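Local coordinates for FrnE protein (Deinococcus radiodurans, PDB 5CO3) that is probably a cytoplasmic disulfide oxidoreductase of the DsbA-like thioredoxin family, exchanging thiols and disulfides through a pair of cysteines at a helix start, at residues Cys22-Ile27 against Leu85-Gln90; Ala65-Leu70 against Gln80-Leu85. All blocks are in the same frame, centred on the assembly; numbering follows the deposited sequence.

Both contacts bear on helix 78-93, and their centres lie 11 Å apart on the same side of the chain's centre. Contact 1 ties this helix to the start of helix 23-38, where the cysteine pair of the thioredoxin fold sits; contact 2 ties it to helix 66-74, the helix just before it in the chain. Contact 2 is therefore nested inside the loop that contact 1 closes. Leu85 belongs to both, and the two packings merge where Met66 reaches Pro23 and Leu70 reaches Met88. The result is one continuous apolar patch through which the helices inserted after strand 45-51 rest against the presumed redox site.

Contact 1 (Cys22-Ile27 against Leu85-Gln90); sequences CPWCYI and LDHMTQ
Met88 reaches across to Pro23 and Trp24 with its sulfur. SD approaches the indole obliquely, 3.5 Å from Trp24 NE1 and 4.1 Å from the centroid of the five-membered ring, a Met-aromatic contact; CG of the same side chain lies against NE1 and the six-membered ring. Methionine suits the place because its flexible chain, with CG anti to the carbonyl carbon and extended through chi2, carries the large, polarisable sulfur to the indole, while the bend at chi3 (-68°) turns the CE methyl toward Pro23 CG.

Pro23 CB and Met88 SD, 3.7 Å apart, form the apolar pair, and proline, lacking an N-H to donate, is well suited to the first turn of a helix. Ile27 CD1 is a methyl set against the backbone carbonyl, 3.9 Å from Met88 O; it also lies over one face of the Trp24 ring, offset toward its rim, on the side from which Met88 arrives.

The aromatic pair lies farther out: the edge of Trp24 points at the face of His87 in an offset edge-to-face arrangement, centroids 5.8 Å apart and planes at 63°. Replacing the Trp24 indole with an alanine is likely to leave the Met88 sulfur without its aromatic partner and His87 without the edge it faces.

The short helical segments run nearly parallel, 17° apart. The CxxC pair brackets the start of helix 23-38, Cys22 just before it and Cys25 in its first turn; their disulfide, seen in another structure of this protein, is absent here. Helix 125-137 meets Pro23 and Tyr26, while helix 66-74 meets Pro23 and Leu85.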
loop_
_atom_site.group_PDB
_atom_site.type_symbol
_atom_site.label_atom_id
_atom_site.label_comp_id
_atom_site.label_asym_id
_atom_site.label_seq_id
_atom_site.Cartn_x
_atom_site.Cartn_y
_atom_site.Cartn_z
ATOM N N CYS A 22 -3.436 -3.544 -7.263
ATOM C CA CYS A 22 -2.598 -4.736 -7.136
ATOM C C CYS A 22 -3.114 -5.686 -6.057
ATOM O O CYS A 22 -3.160 -5.323 -4.889
ATOM C CB CYS A 22 -1.153 -4.345 -6.824
ATOM S SG CYS A 22 -0.049 -5.767 -6.647
ATOM N N PRO A 23 -3.557 -6.888 -6.448
ATOM C CA PRO A 23 -4.110 -7.811 -5.446
ATOM C C PRO A 23 -3.055 -8.215 -4.421
ATOM O O PRO A 23 -3.432 -8.514 -3.283
ATOM C CB PRO A 23 -4.568 -9.012 -6.278
ATOM C CG PRO A 23 -4.789 -8.422 -7.674
ATOM C CD PRO A 23 -3.688 -7.411 -7.823
ATOM N N TRP A 24 -1.777 -8.185 -4.793
ATOM C CA TRP A 24 -0.728 -8.586 -3.858
ATOM C C TRP A 24 -0.551 -7.522 -2.785
ATOM O O TRP A 24 -0.093 -7.815 -1.684
ATOM C CB TRP A 24 0.586 -8.868 -4.582
ATOM C CG TRP A 24 0.544 -10.179 -5.296
ATOM C CD1 TRP A 24 0.456 -10.378 -6.643
ATOM C CD2 TRP A 24 0.550 -11.482 -4.697
ATOM N NE1 TRP A 24 0.412 -11.720 -6.921
ATOM C CE2 TRP A 24 0.478 -12.424 -5.745
ATOM C CE3 TRP A 24 0.622 -11.946 -3.376
ATOM C CZ2 TRP A 24 0.470 -13.799 -5.516
ATOM C CZ3 TRP A 24 0.617 -13.316 -3.151
ATOM C CH2 TRP A 24 0.542 -14.225 -4.214
ATOM N N CYS A 25 -0.956 -6.290 -3.082
ATOM C CA CYS A 25 -0.842 -5.237 -2.081
ATOM C C CYS A 25 -1.824 -5.430 -0.931
ATOM O O CYS A 25 -1.512 -5.104 0.212
ATOM C CB CYS A 25 -1.032 -3.863 -2.735
ATOM S SG CYS A 25 0.399 -3.354 -3.692
ATOM N N TYR A 26 -3.021 -5.931 -1.224
ATOM C CA TYR A 26 -3.984 -6.182 -0.165
ATOM C C TYR A 26 -3.483 -7.363 0.680
ATOM O O TYR A 26 -3.469 -7.297 1.910
ATOM C CB TYR A 26 -5.364 -6.463 -0.749
ATOM C CG TYR A 26 -6.527 -6.075 0.122
ATOM C CD1 TYR A 26 -6.355 -5.674 1.453
ATOM C CD2 TYR A 26 -7.819 -6.091 -0.398
ATOM C CE1 TYR A 26 -7.446 -5.327 2.243
ATOM C CE2 TYR A 26 -8.902 -5.746 0.376
ATOM C CZ TYR A 26 -8.723 -5.368 1.679
ATOM O OH TYR A 26 -9.816 -5.029 2.434
ATOM N N ILE A 27 -3.058 -8.426 0.000
ATOM C CA ILE A 27 -2.434 -9.572 0.668
ATOM C C ILE A 27 -1.260 -9.123 1.546
ATOM O O ILE A 27 -1.147 -9.537 2.709
ATOM C CB ILE A 27 -1.962 -10.616 -0.355
ATOM C CG1 ILE A 27 -3.182 -11.348 -0.921
ATOM C CG2 ILE A 27 -0.955 -11.617 0.284
ATOM C CD1 ILE A 27 -2.954 -12.040 -2.277
ATOM N N LEU A 85 -5.362 -15.547 -11.487
ATOM C CA LEU A 85 -6.458 -14.976 -10.710
ATOM C C LEU A 85 -6.886 -15.942 -9.603
ATOM O O LEU A 85 -7.077 -15.537 -8.465
ATOM C CB LEU A 85 -7.651 -14.634 -11.606
ATOM C CG LEU A 85 -7.455 -13.460 -12.572
ATOM C CD1 LEU A 85 -8.761 -13.140 -13.295
ATOM C CD2 LEU A 85 -6.920 -12.229 -11.851
ATOM N N ASP A 86 -7.047 -17.215 -9.952
ATOM C CA ASP A 86 -7.446 -18.212 -8.966
ATOM C C ASP A 86 -6.423 -18.317 -7.841
ATOM O O ASP A 86 -6.796 -18.369 -6.664
ATOM C CB ASP A 86 -7.648 -19.575 -9.627
ATOM C CG ASP A 86 -8.830 -19.591 -10.577
ATOM O OD1 ASP A 86 -9.676 -18.672 -10.493
ATOM O OD2 ASP A 86 -8.913 -20.527 -11.398
ATOM N N HIS A 87 -5.139 -18.337 -8.200
ATOM C CA HIS A 87 -4.070 -18.365 -7.196
ATOM C C HIS A 87 -4.179 -17.194 -6.236
ATOM O O HIS A 87 -4.149 -17.376 -5.013
ATOM C CB HIS A 87 -2.695 -18.342 -7.859
ATOM C CG HIS A 87 -1.555 -18.342 -6.886
ATOM N ND1 HIS A 87 -0.416 -17.587 -7.074
ATOM C CD2 HIS A 87 -1.376 -19.009 -5.718
ATOM C CE1 HIS A 87 0.412 -17.786 -6.062
ATOM N NE2 HIS A 87 -0.145 -18.647 -5.230
ATOM N N MET A 88 -4.297 -15.987 -6.780
ATOM C CA MET A 88 -4.366 -14.808 -5.921
ATOM C C MET A 88 -5.625 -14.845 -5.051
ATOM O O MET A 88 -5.594 -14.445 -3.886
ATOM C CB MET A 88 -4.325 -13.514 -6.762
ATOM C CG MET A 88 -2.956 -13.232 -7.385
ATOM S SD MET A 88 -2.835 -11.645 -8.233
ATOM C CE MET A 88 -3.920 -11.926 -9.636
ATOM N N THR A 89 -6.734 -15.319 -5.623
ATOM C CA THR A 89 -7.990 -15.420 -4.879
ATOM C C THR A 89 -7.843 -16.347 -3.669
ATOM O O THR A 89 -8.241 -15.993 -2.554
ATOM C CB THR A 89 -9.131 -15.917 -5.774
ATOM O OG1 THR A 89 -9.391 -14.922 -6.771
ATOM C CG2 THR A 89 -10.397 -16.113 -4.967
ATOM N N GLN A 90 -7.255 -17.516 -3.883
ATOM C CA GLN A 90 -7.076 -18.491 -2.799
ATOM C C GLN A 90 -6.066 -18.016 -1.766
ATOM O O GLN A 90 -6.290 -18.167 -0.566
ATOM C CB GLN A 90 -6.656 -19.835 -3.367
ATOM C CG GLN A 90 -7.803 -20.501 -4.075
ATOM C CD GLN A 90 -7.383 -21.741 -4.797
ATOM O OE1 GLN A 90 -6.828 -22.661 -4.194
ATOM N NE2 GLN A 90 -7.631 -21.778 -6.102
#

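Contact 2 (Ala65-Leu70 against Gln80-Leu85)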
loop_
_atom_site.group_PDB
_atom_site.type_symbol
_atom_site.label_atom_id
_atom_site.label_comp_id
_atom_site.label_asym_id
_atom_site.label_seq_id
_atom_site.Cartn_x
_atom_site.Cartn_y
_atom_site.Cartn_z
ATOM N N ALA A 65 -12.613 -7.514 -19.029
ATOM C CA ALA A 65 -12.519 -8.335 -17.827
ATOM C C ALA A 65 -11.084 -8.340 -17.329
ATOM O O ALA A 65 -10.151 -8.328 -18.131
ATOM C CB ALA A 65 -12.985 -9.744 -18.119
ATOM N N MET A 66 -10.910 -8.356 -16.006
ATOM C CA MET A 66 -9.580 -8.434 -15.406
ATOM C C MET A 66 -8.744 -9.573 -16.003
ATOM O O MET A 66 -7.557 -9.381 -16.310
ATOM C CB MET A 66 -9.683 -8.612 -13.899
ATOM C CG MET A 66 -8.332 -8.671 -13.245
ATOM S SD MET A 66 -8.487 -8.727 -11.493
ATOM C CE MET A 66 -6.746 -8.674 -11.021
ATOM N N ARG A 67 -9.364 -10.741 -16.171
ATOM C CA ARG A 67 -8.648 -11.879 -16.757
ATOM C C ARG A 67 -8.038 -11.534 -18.106
ATOM O O ARG A 67 -6.892 -11.882 -18.387
ATOM C CB ARG A 67 -9.547 -13.097 -16.941
ATOM C CG ARG A 67 -8.804 -14.285 -17.571
ATOM C CD ARG A 67 -9.720 -15.155 -18.383
ATOM N NE ARG A 67 -10.723 -14.336 -19.048
ATOM C CZ ARG A 67 -11.932 -14.763 -19.388
ATOM N NH1 ARG A 67 -12.284 -16.017 -19.146
ATOM N NH2 ARG A 67 -12.788 -13.936 -19.972
ATOM N N ASP A 68 -8.803 -10.844 -18.947
ATOM C CA ASP A 68 -8.319 -10.499 -20.276
ATOM C C ASP A 68 -7.247 -9.419 -20.244
ATOM O O ASP A 68 -6.333 -9.434 -21.067
ATOM C CB ASP A 68 -9.483 -10.061 -21.164
ATOM C CG ASP A 68 -10.431 -11.197 -21.462
ATOM O OD1 ASP A 68 -10.008 -12.361 -21.301
ATOM O OD2 ASP A 68 -11.577 -10.942 -21.868
ATOM N N GLY A 69 -7.356 -8.483 -19.308
ATOM C CA GLY A 69 -6.347 -7.454 -19.152
ATOM C C GLY A 69 -5.033 -8.050 -18.688
ATOM O O GLY A 69 -3.956 -7.658 -19.139
ATOM N N LEU A 70 -5.127 -9.014 -17.782
ATOM C CA LEU A 70 -3.960 -9.736 -17.304
ATOM C C LEU A 70 -3.328 -10.545 -18.441
ATOM O O LEU A 70 -2.105 -10.576 -18.583
ATOM C CB LEU A 70 -4.358 -10.642 -16.143
ATOM C CG LEU A 70 -3.310 -10.991 -15.090
ATOM C CD1 LEU A 70 -4.033 -11.356 -13.819
ATOM C CD2 LEU A 70 -2.443 -12.141 -15.556
ATOM N N GLN A 80 -4.356 -19.386 -18.524
ATOM C CA GLN A 80 -3.253 -19.185 -17.589
ATOM C C GLN A 80 -3.504 -17.957 -16.724
ATOM O O GLN A 80 -3.253 -17.964 -15.518
ATOM C CB GLN A 80 -1.919 -19.055 -18.334
ATOM C CG GLN A 80 -0.729 -18.816 -17.412
ATOM C CD GLN A 80 0.464 -19.712 -17.713
ATOM O OE1 GLN A 80 0.408 -20.591 -18.579
ATOM N NE2 GLN A 80 1.555 -19.489 -16.992
ATOM N N ALA A 81 -4.011 -16.900 -17.346
ATOM C CA ALA A 81 -4.353 -15.692 -16.612
ATOM C C ALA A 81 -5.402 -15.995 -15.547
ATOM O O ALA A 81 -5.344 -15.467 -14.434
ATOM C CB ALA A 81 -4.850 -14.617 -17.563
ATOM N N GLN A 82 -6.355 -16.855 -15.895
ATOM C CA GLN A 82 -7.388 -17.255 -14.945
ATOM C C GLN A 82 -6.775 -18.038 -13.788
ATOM O O GLN A 82 -7.197 -17.904 -12.638
ATOM C CB GLN A 82 -8.465 -18.097 -15.630
ATOM C CG GLN A 82 -9.607 -18.457 -14.700
ATOM C CD GLN A 82 -10.369 -17.240 -14.242
ATOM O OE1 GLN A 82 -10.770 -16.401 -15.055
ATOM N NE2 GLN A 82 -10.579 -17.131 -12.936
ATOM N N GLY A 83 -5.782 -18.862 -14.102
ATOM C CA GLY A 83 -5.082 -19.611 -13.077
ATOM C C GLY A 83 -4.367 -18.679 -12.128
ATOM O O GLY A 83 -4.299 -18.940 -10.923
ATOM N N SER A 84 -3.824 -17.591 -12.664
ATOM C CA SER A 84 -3.188 -16.584 -11.821
ATOM C C SER A 84 -4.211 -15.904 -10.915
ATOM O O SER A 84 -3.956 -15.694 -9.722
ATOM C CB SER A 84 -2.462 -15.548 -12.676
ATOM O OG SER A 84 -1.928 -14.518 -11.862
ATOM N N LEU A 85 -5.362 -15.547 -11.487
ATOM C CA LEU A 85 -6.458 -14.976 -10.710
ATOM C C LEU A 85 -6.886 -15.942 -9.603
ATOM O O LEU A 85 -7.077 -15.537 -8.465
ATOM C CB LEU A 85 -7.651 -14.634 -11.606
ATOM C CG LEU A 85 -7.455 -13.460 -12.572
ATOM C CD1 LEU A 85 -8.761 -13.140 -13.295
ATOM C CD2 LEU A 85 -6.920 -12.229 -11.851
HETATM O O HOH W 1 -11.814 -17.946 -17.472
#
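Ala81 brings its methyl group up to the backbone of the facing helix, CB lying 3.5 Å from Arg67 O, and the same methyl touches Leu70 CD2. A small residue suits this place, because here the two backbones come closest, with the CA atoms of Arg67 and Ala81 5.7 Å apart.

Gln82 follows at the outer side. Its chain bends at the second torsion (chi2 64°), laying the amide oxygen OE1 beside the aliphatic part of Arg67, 3.7 Å from CD, with amide and guanidinium planes almost perpendicular at 86°. A water joins the two polar ends, accepting from Arg67 NH1 at 2.6 Å and donating to Gln82 OE1 at 3.1 Å. Gln82 NE2 is hydrogen-bonded to Asp86 OD1, one turn on in the same helix, while Arg67 NE forms a salt bridge with Asp68 OD1 through a weak hydrogen bond.

Leu85 then fills the interior with both branches: CD1 sits against CA and CB of Arg67, whereas CD2 meets Leu70 CD1 at 3.6 Å and the methyl of the extended Met66 chain at 3.7 Å. Leucine fits because its methyls diverge to different partners, and Met66 is long enough to reach CD2.

Helices 66-74 and 78-93, consecutive and joined by a short connection, pack across one another, their segments 116° apart, as part of the helical insertion that marks DsbA-like members of the thioredoxin superfamily.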